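Local coordinates for protein aspartate semialdehyde dehydrogenase (PDB 4WOJ) that probably catalyses the NADPH-dependent reductive dephosphorylation of aspartyl-4-phosphate to aspartate semialdehyde, an early step toward lysine, threonine and methionine, at residues A176-L188 and K214-Y226. Residues are numbered along the deposited sequence; the frame is centred on the assembly and turned at random.
Sequences AAMQELLQQTSLL and KIPQQKTVQTLAY
Glu180 and Gln184, one turn apart on helix 175-191, bury their polar ends in the loop that folds over them. The carboxylate of Glu180 takes one backbone N-H with each oxygen, both on the syn side: Lys219 N lies 2.8 Å from OE2 and Thr220 N 3.0 Å from OE1. Two successive peptide N-H groups thus face the carboxylate and would probably stabilise its negative charge, while CB and CG of Lys219 lie against OE2. Gln184 spans the inside of the loop with an extended chain (chi2 164°). Both amide hydrogens are used in plane, NE2 reaching Pro216 O at 3.0 Å and Thr220 OG1 also at 3.0 Å. The amide oxygen OE1 accepts from Leu224 N at 3.0 Å, the donor tilted 34° from the carbonyl plane, and weakly from Ala225 N. Three good bonds and a weak one fix the amide's rotation. Pro216 CG lies against Gln183 CG, and Pro216 CD meets Leu187 CD1 tip to tip at 3.7 Å. At the far end Leu188 CD1 touches Ala225 CB and the edge of the Tyr226 ring. Tyr226 also packs on Thr185 of the second subunit; buried polar side chains thus hold a loop by its backbone beside the dimer interface of the semialdehyde dehydrogenase dimerisation domain.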
# COMPACT_ATOMS: atom_id res chain seq x y z
N ALA B 176 15.23 -13.08 -8.63
CA ALA B 176 14.32 -14.05 -9.29
C ALA B 176 12.87 -13.70 -8.96
O ALA B 176 11.96 -13.85 -9.80
CB ALA B 176 14.66 -15.49 -8.90
N ALA B 177 12.63 -13.21 -7.74
CA ALA B 177 11.27 -12.76 -7.35
C ALA B 177 10.80 -11.63 -8.28
O ALA B 177 9.65 -11.62 -8.72
CB ALA B 177 11.24 -12.31 -5.92
N MET B 178 11.71 -10.71 -8.59
CA MET B 178 11.43 -9.57 -9.47
C MET B 178 11.16 -10.04 -10.87
O MET B 178 10.22 -9.59 -11.53
CB MET B 178 12.62 -8.63 -9.51
CG MET B 178 12.30 -7.29 -10.17
SD MET B 178 13.65 -6.17 -9.73
CE MET B 178 13.10 -4.54 -10.09
N GLN B 179 12.01 -10.93 -11.33
CA GLN B 179 11.82 -11.55 -12.63
C GLN B 179 10.46 -12.21 -12.68
O GLN B 179 9.71 -12.02 -13.62
CB GLN B 179 12.92 -12.59 -12.88
CG GLN B 179 14.15 -12.00 -13.53
CD GLN B 179 15.41 -12.80 -13.27
OE1 GLN B 179 15.37 -13.94 -12.82
NE2 GLN B 179 16.55 -12.19 -13.57
N GLU B 180 10.14 -12.97 -11.64
CA GLU B 180 8.80 -13.57 -11.54
C GLU B 180 7.70 -12.50 -11.72
O GLU B 180 6.81 -12.65 -12.55
CB GLU B 180 8.62 -14.37 -10.23
CG GLU B 180 7.66 -15.53 -10.42
CD GLU B 180 7.34 -16.30 -9.15
OE1 GLU B 180 6.68 -15.71 -8.27
OE2 GLU B 180 7.71 -17.49 -9.02
N LEU B 181 7.79 -11.42 -10.95
CA LEU B 181 6.76 -10.38 -10.98
C LEU B 181 6.62 -9.86 -12.39
O LEU B 181 5.48 -9.69 -12.90
CB LEU B 181 7.05 -9.24 -9.99
CG LEU B 181 6.25 -7.93 -10.23
CD1 LEU B 181 4.75 -8.10 -10.14
CD2 LEU B 181 6.67 -6.85 -9.27
N LEU B 182 7.76 -9.55 -13.01
CA LEU B 182 7.74 -9.03 -14.40
C LEU B 182 7.07 -10.03 -15.31
O LEU B 182 6.30 -9.68 -16.16
CB LEU B 182 9.13 -8.71 -14.93
CG LEU B 182 9.86 -7.55 -14.24
CD1 LEU B 182 11.31 -7.52 -14.65
CD2 LEU B 182 9.17 -6.23 -14.54
N GLN B 183 7.34 -11.30 -15.07
CA GLN B 183 6.80 -12.34 -15.93
C GLN B 183 5.30 -12.59 -15.73
O GLN B 183 4.54 -12.69 -16.69
CB GLN B 183 7.61 -13.60 -15.73
CG GLN B 183 6.92 -14.85 -16.18
CD GLN B 183 7.93 -15.83 -16.66
OE1 GLN B 183 8.77 -16.29 -15.88
NE2 GLN B 183 7.90 -16.12 -17.97
N GLN B 184 4.88 -12.71 -14.49
CA GLN B 184 3.44 -12.77 -14.20
C GLN B 184 2.72 -11.69 -15.00
O GLN B 184 1.79 -11.96 -15.72
CB GLN B 184 3.16 -12.55 -12.72
CG GLN B 184 3.64 -13.68 -11.83
CD GLN B 184 3.71 -13.26 -10.36
OE1 GLN B 184 3.30 -12.14 -10.01
NE2 GLN B 184 4.24 -14.16 -9.49
N THR B 185 3.21 -10.47 -14.89
CA THR B 185 2.59 -9.30 -15.53
C THR B 185 2.60 -9.39 -17.06
O THR B 185 1.68 -8.93 -17.74
CB THR B 185 3.35 -8.03 -15.10
OG1 THR B 185 3.64 -8.12 -13.71
CG2 THR B 185 2.56 -6.80 -15.37
N SER B 186 3.66 -9.98 -17.58
CA SER B 186 3.81 -10.17 -19.02
C SER B 186 2.76 -11.11 -19.54
O SER B 186 2.03 -10.78 -20.47
CB SER B 186 5.20 -10.70 -19.35
OG SER B 186 5.21 -11.22 -20.68
N LEU B 187 2.69 -12.28 -18.91
CA LEU B 187 1.72 -13.31 -19.31
C LEU B 187 0.26 -12.87 -19.21
O LEU B 187 -0.51 -13.05 -20.16
CB LEU B 187 1.92 -14.56 -18.46
CG LEU B 187 3.29 -15.24 -18.61
CD1 LEU B 187 3.48 -16.29 -17.53
CD2 LEU B 187 3.45 -15.84 -20.00
N LEU B 188 -0.10 -12.28 -18.08
CA LEU B 188 -1.42 -11.72 -17.90
C LEU B 188 -1.73 -10.68 -18.94
O LEU B 188 -2.87 -10.55 -19.38
CB LEU B 188 -1.58 -11.05 -16.54
CG LEU B 188 -1.29 -11.91 -15.35
CD1 LEU B 188 -1.37 -11.04 -14.11
CD2 LEU B 188 -2.30 -13.02 -15.29
N LYS B 214 0.03 -21.98 -15.02
CA LYS B 214 -0.00 -21.03 -16.15
C LYS B 214 0.81 -19.79 -15.81
O LYS B 214 1.53 -19.23 -16.64
CB LYS B 214 -1.43 -20.58 -16.43
CG LYS B 214 -2.38 -21.71 -16.81
CD LYS B 214 -2.44 -21.93 -18.31
CE LYS B 214 -3.61 -22.83 -18.70
NZ LYS B 214 -4.42 -22.17 -19.77
N ILE B 215 0.68 -19.37 -14.56
CA ILE B 215 1.32 -18.18 -14.05
C ILE B 215 2.23 -18.54 -12.92
O ILE B 215 1.75 -18.87 -11.83
CB ILE B 215 0.26 -17.23 -13.46
CG1 ILE B 215 -0.72 -16.77 -14.56
CG2 ILE B 215 0.93 -16.05 -12.78
CD1 ILE B 215 -0.06 -16.24 -15.81
N PRO B 216 3.54 -18.44 -13.13
CA PRO B 216 4.48 -18.86 -12.12
C PRO B 216 4.41 -18.00 -10.87
O PRO B 216 4.47 -16.79 -10.96
CB PRO B 216 5.83 -18.66 -12.80
CG PRO B 216 5.59 -17.51 -13.68
CD PRO B 216 4.21 -17.70 -14.21
N GLN B 217 4.29 -18.64 -9.72
CA GLN B 217 4.08 -17.93 -8.48
C GLN B 217 4.74 -18.59 -7.28
O GLN B 217 4.38 -18.31 -6.15
CB GLN B 217 2.59 -17.81 -8.22
CG GLN B 217 1.78 -19.05 -8.51
CD GLN B 217 0.30 -18.74 -8.63
OE1 GLN B 217 -0.41 -18.72 -7.61
NE2 GLN B 217 -0.18 -18.47 -9.86
N GLN B 218 5.71 -19.45 -7.51
CA GLN B 218 6.36 -20.12 -6.39
C GLN B 218 7.21 -19.15 -5.59
O GLN B 218 7.25 -19.22 -4.35
CB GLN B 218 7.24 -21.29 -6.84
CG GLN B 218 6.55 -22.42 -7.62
CD GLN B 218 5.07 -22.60 -7.30
OE1 GLN B 218 4.19 -22.38 -8.16
NE2 GLN B 218 4.78 -23.00 -6.07
N LYS B 219 7.88 -18.25 -6.29
CA LYS B 219 8.77 -17.28 -5.66
C LYS B 219 8.01 -16.26 -4.82
O LYS B 219 8.48 -15.86 -3.78
CB LYS B 219 9.61 -16.54 -6.70
CG LYS B 219 10.41 -17.43 -7.63
CD LYS B 219 11.60 -18.07 -6.92
CE LYS B 219 12.18 -19.22 -7.73
NZ LYS B 219 12.26 -18.90 -9.19
N THR B 220 6.87 -15.79 -5.32
CA THR B 220 6.01 -14.85 -4.60
C THR B 220 4.91 -15.59 -3.91
O THR B 220 4.06 -14.95 -3.27
CB THR B 220 5.36 -13.79 -5.51
OG1 THR B 220 4.60 -14.42 -6.53
CG2 THR B 220 6.38 -12.93 -6.16
N VAL B 221 4.89 -16.92 -4.05
CA VAL B 221 3.92 -17.78 -3.36
C VAL B 221 2.52 -17.67 -3.95
O VAL B 221 1.87 -18.69 -4.21
CB VAL B 221 3.90 -17.48 -1.85
CG1 VAL B 221 3.16 -18.59 -1.11
CG2 VAL B 221 5.30 -17.36 -1.31
N GLN B 222 2.07 -16.42 -4.16
CA GLN B 222 0.87 -16.12 -4.96
C GLN B 222 1.24 -15.09 -5.99
O GLN B 222 2.29 -14.49 -5.93
CB GLN B 222 -0.26 -15.58 -4.09
CG GLN B 222 -0.63 -16.46 -2.89
CD GLN B 222 -1.49 -17.68 -3.24
OE1 GLN B 222 -1.94 -17.86 -4.38
NE2 GLN B 222 -1.71 -18.52 -2.24
N THR B 223 0.38 -14.90 -6.96
CA THR B 223 0.63 -13.88 -7.93
C THR B 223 0.63 -12.48 -7.27
O THR B 223 -0.33 -12.11 -6.60
CB THR B 223 -0.42 -13.93 -9.05
OG1 THR B 223 -0.32 -15.19 -9.73
CG2 THR B 223 -0.18 -12.82 -10.02
N LEU B 224 1.70 -11.71 -7.48
CA LEU B 224 1.81 -10.34 -6.96
C LEU B 224 1.23 -9.31 -7.93
O LEU B 224 0.73 -8.26 -7.52
CB LEU B 224 3.28 -10.03 -6.64
CG LEU B 224 3.67 -8.65 -6.12
CD1 LEU B 224 2.83 -8.27 -4.91
CD2 LEU B 224 5.15 -8.58 -5.78
N ALA B 225 1.24 -9.61 -9.22
CA ALA B 225 0.71 -8.66 -10.21
C ALA B 225 -0.80 -8.43 -10.01
O ALA B 225 -1.54 -9.38 -9.80
CB ALA B 225 0.97 -9.14 -11.64
N TYR B 226 -1.21 -7.17 -10.10
CA TYR B 226 -2.58 -6.74 -9.77
C TYR B 226 -2.99 -7.26 -8.41
O TYR B 226 -4.15 -7.61 -8.17
CB TYR B 226 -3.59 -7.18 -10.82
CG TYR B 226 -3.26 -6.67 -12.22
CD1 TYR B 226 -3.35 -5.32 -12.54
CD2 TYR B 226 -2.87 -7.55 -13.22
CE1 TYR B 226 -3.04 -4.86 -13.81
CE2 TYR B 226 -2.57 -7.10 -14.49
CZ TYR B 226 -2.65 -5.76 -14.79
OH TYR B 226 -2.35 -5.35 -16.07